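Local coordinates for protein MIP07328p (Drosophila melanogaster, PDB 6FKK) that probably acts as a repulsive axon guidance cue, a semaphorin whose extracellular sema domain probably binds semaphorin receptors, at residues D159-V167 with D174-L182. Numbering follows the deposited sequence.
Sequences DGHLYSATV and DPLIYRENL. With NAG (2-acetamido-2-deoxy-beta-D-glucopyranose), chain E.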
# COMPACT_ATOMS: atom_id res chain seq x y z
N ASP A 159 -7.69 10.74 -13.78
CA ASP A 159 -8.11 11.57 -14.92
C ASP A 159 -9.42 11.07 -15.53
O ASP A 159 -9.58 11.02 -16.75
CB ASP A 159 -7.01 11.64 -15.98
CG ASP A 159 -5.90 12.60 -15.60
OD1 ASP A 159 -5.91 13.10 -14.45
OD2 ASP A 159 -5.02 12.86 -16.45
N GLY A 160 -10.36 10.69 -14.66
CA GLY A 160 -11.69 10.32 -15.08
C GLY A 160 -11.87 8.89 -15.56
O GLY A 160 -12.96 8.55 -16.04
N HIS A 161 -10.85 8.05 -15.45
CA HIS A 161 -10.94 6.66 -15.88
C HIS A 161 -10.52 5.74 -14.74
O HIS A 161 -9.76 6.12 -13.85
CB HIS A 161 -10.08 6.39 -17.12
CG HIS A 161 -10.57 7.09 -18.35
ND1 HIS A 161 -11.47 6.52 -19.22
CD2 HIS A 161 -10.28 8.31 -18.86
CE1 HIS A 161 -11.72 7.36 -20.21
NE2 HIS A 161 -11.01 8.45 -20.01
N LEU A 162 -11.03 4.51 -14.78
CA LEU A 162 -10.76 3.51 -13.76
C LEU A 162 -9.68 2.56 -14.26
O LEU A 162 -9.88 1.86 -15.27
CB LEU A 162 -12.04 2.74 -13.41
CG LEU A 162 -11.89 1.62 -12.37
CD1 LEU A 162 -11.37 2.18 -11.06
CD2 LEU A 162 -13.22 0.91 -12.16
N TYR A 163 -8.55 2.53 -13.57
CA TYR A 163 -7.44 1.64 -13.89
C TYR A 163 -7.49 0.46 -12.93
O TYR A 163 -7.06 0.57 -11.78
CB TYR A 163 -6.11 2.38 -13.82
CG TYR A 163 -5.92 3.38 -14.94
CD1 TYR A 163 -6.54 4.62 -14.91
CD2 TYR A 163 -5.13 3.08 -16.04
CE1 TYR A 163 -6.39 5.53 -15.93
CE2 TYR A 163 -4.96 3.98 -17.08
CZ TYR A 163 -5.59 5.21 -17.02
OH TYR A 163 -5.44 6.11 -18.04
N SER A 164 -8.03 -0.66 -13.40
CA SER A 164 -8.28 -1.82 -12.55
C SER A 164 -7.24 -2.90 -12.80
O SER A 164 -6.79 -3.10 -13.93
CB SER A 164 -9.68 -2.37 -12.81
OG SER A 164 -9.95 -3.49 -11.98
N ALA A 165 -6.87 -3.60 -11.73
CA ALA A 165 -5.98 -4.76 -11.79
C ALA A 165 -6.64 -5.89 -11.01
O ALA A 165 -6.68 -5.84 -9.77
CB ALA A 165 -4.60 -4.43 -11.23
N THR A 166 -7.14 -6.90 -11.71
CA THR A 166 -7.88 -7.97 -11.05
C THR A 166 -7.88 -9.20 -11.96
O THR A 166 -6.95 -9.37 -12.76
CB THR A 166 -9.30 -7.46 -10.70
OG1 THR A 166 -10.09 -8.54 -10.18
CG2 THR A 166 -9.98 -6.87 -11.92
N VAL A 167 -8.89 -10.05 -11.82
CA VAL A 167 -9.10 -11.18 -12.71
C VAL A 167 -10.34 -10.92 -13.54
O VAL A 167 -11.29 -10.27 -13.09
CB VAL A 167 -9.24 -12.50 -11.93
CG1 VAL A 167 -7.88 -12.99 -11.48
CG2 VAL A 167 -10.16 -12.31 -10.74
N ASP A 174 -7.25 -15.63 -15.01
CA ASP A 174 -7.01 -14.64 -16.06
C ASP A 174 -6.76 -13.28 -15.42
O ASP A 174 -7.66 -12.44 -15.33
CB ASP A 174 -8.19 -14.58 -17.03
CG ASP A 174 -7.92 -13.68 -18.23
OD1 ASP A 174 -6.75 -13.28 -18.42
OD2 ASP A 174 -8.87 -13.37 -18.98
N PRO A 175 -5.53 -13.04 -14.97
CA PRO A 175 -5.20 -11.72 -14.42
C PRO A 175 -4.98 -10.69 -15.52
O PRO A 175 -4.50 -11.01 -16.61
CB PRO A 175 -3.90 -11.98 -13.65
CG PRO A 175 -3.26 -13.10 -14.41
CD PRO A 175 -4.40 -13.97 -14.90
N LEU A 176 -5.35 -9.45 -15.22
CA LEU A 176 -5.17 -8.38 -16.20
C LEU A 176 -5.07 -7.04 -15.49
O LEU A 176 -5.42 -6.90 -14.32
CB LEU A 176 -6.30 -8.36 -17.23
CG LEU A 176 -7.79 -8.45 -16.85
CD1 LEU A 176 -8.26 -7.35 -15.91
CD2 LEU A 176 -8.62 -8.43 -18.12
N ILE A 177 -4.59 -6.06 -16.24
CA ILE A 177 -4.71 -4.64 -15.90
C ILE A 177 -5.49 -3.99 -17.04
O ILE A 177 -5.09 -4.09 -18.20
CB ILE A 177 -3.34 -3.97 -15.70
CG1 ILE A 177 -2.54 -4.70 -14.62
CG2 ILE A 177 -3.52 -2.51 -15.34
CD1 ILE A 177 -1.19 -4.07 -14.32
N TYR A 178 -6.59 -3.33 -16.70
CA TYR A 178 -7.58 -2.94 -17.69
C TYR A 178 -8.01 -1.49 -17.49
O TYR A 178 -8.07 -0.99 -16.37
CB TYR A 178 -8.80 -3.87 -17.63
CG TYR A 178 -9.95 -3.49 -18.53
CD1 TYR A 178 -9.92 -3.79 -19.88
CD2 TYR A 178 -11.07 -2.85 -18.02
CE1 TYR A 178 -10.97 -3.46 -20.71
CE2 TYR A 178 -12.12 -2.51 -18.84
CZ TYR A 178 -12.07 -2.81 -20.18
OH TYR A 178 -13.12 -2.47 -21.00
N ARG A 179 -8.31 -0.82 -18.61
CA ARG A 179 -8.81 0.55 -18.62
C ARG A 179 -9.28 0.93 -20.02
O ARG A 179 -8.47 0.96 -20.96
CB ARG A 179 -7.73 1.53 -18.14
CG ARG A 179 -8.22 2.95 -17.85
CD ARG A 179 -8.27 3.84 -19.09
NE ARG A 179 -7.07 3.71 -19.92
CZ ARG A 179 -6.91 4.30 -21.11
NH1 ARG A 179 -7.88 5.06 -21.61
NH2 ARG A 179 -5.79 4.13 -21.79
N GLU A 180 -10.57 1.25 -20.17
CA GLU A 180 -11.13 1.75 -21.43
C GLU A 180 -10.76 0.83 -22.60
O GLU A 180 -10.17 1.25 -23.60
CB GLU A 180 -10.69 3.19 -21.68
CG GLU A 180 -11.35 3.91 -22.86
CD GLU A 180 -12.80 4.31 -22.61
OE1 GLU A 180 -13.36 3.92 -21.56
OE2 GLU A 180 -13.38 5.02 -23.46
N ASN A 181 -11.11 -0.44 -22.46
CA ASN A 181 -10.89 -1.45 -23.49
C ASN A 181 -9.42 -1.56 -23.88
O ASN A 181 -9.08 -1.74 -25.06
CB ASN A 181 -11.76 -1.19 -24.72
CG ASN A 181 -12.11 -2.46 -25.46
OD1 ASN A 181 -12.02 -3.56 -24.91
ND2 ASN A 181 -12.51 -2.33 -26.72
N LEU A 182 -8.53 -1.44 -22.90
CA LEU A 182 -7.11 -1.69 -23.07
C LEU A 182 -6.66 -2.62 -21.95
O LEU A 182 -6.77 -2.27 -20.77
CB LEU A 182 -6.30 -0.39 -23.05
CG LEU A 182 -6.26 0.43 -24.33
CD1 LEU A 182 -5.42 1.69 -24.14
CD2 LEU A 182 -5.72 -0.41 -25.48
C1 NAG E . -6.21 -13.06 -7.00
C2 NAG E . -6.82 -14.46 -6.86
C3 NAG E . -5.93 -15.53 -7.51
C4 NAG E . -5.57 -15.13 -8.93
C5 NAG E . -4.93 -13.75 -8.93
C6 NAG E . -4.56 -13.26 -10.31
C7 NAG E . -6.12 -14.95 -4.54
C8 NAG E . -6.59 -15.28 -3.16
N2 NAG E . -7.08 -14.79 -5.46
O3 NAG E . -6.62 -16.77 -7.52
O4 NAG E . -4.65 -16.08 -9.48
O5 NAG E . -5.86 -12.81 -8.38
O6 NAG E . -4.11 -14.33 -11.13
O7 NAG E . -4.92 -14.82 -4.80
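Arg179 lays its aliphatic stem over one face of the Tyr163 ring, with CG above the ring centre, 3.4 Å from the centroid, in a CH-pi contact. The two side chains run side by side in the same direction, the guanidinium plane tilted 33° from the ring. A chi1 of -169°, which swings CG away from the backbone N, sets that carbon over the ring; the bend at chi2 brings CD to 3.7 Å from His161 CB, and that at chi3 turns the NE end over the Tyr163 hydroxyl. Beyond the ring, Arg179 NH2 is hydrogen-bonded to the backbone O of Asp236. Without the ring, as with an alanine here, the arginine stem would probably lose the flat surface it lies on and be free to shift. Farther along, Ala165 CB meets Ile177 CG1 at 4.0 Å, and Phe197 and Phe209 pack against both residues. Paired backbone hydrogen bonds join Ser164 to Tyr178 and Thr166 to Leu176, Tyr178 N lying 2.8 Å from Ser164 O. At the other end Val167 CG1 and Pro175 CB each approach the glycan to 3.5 Å, at its C6 and O6 respectively. The two strands form an antiparallel beta hairpin within a blade of the sema-domain beta-propeller.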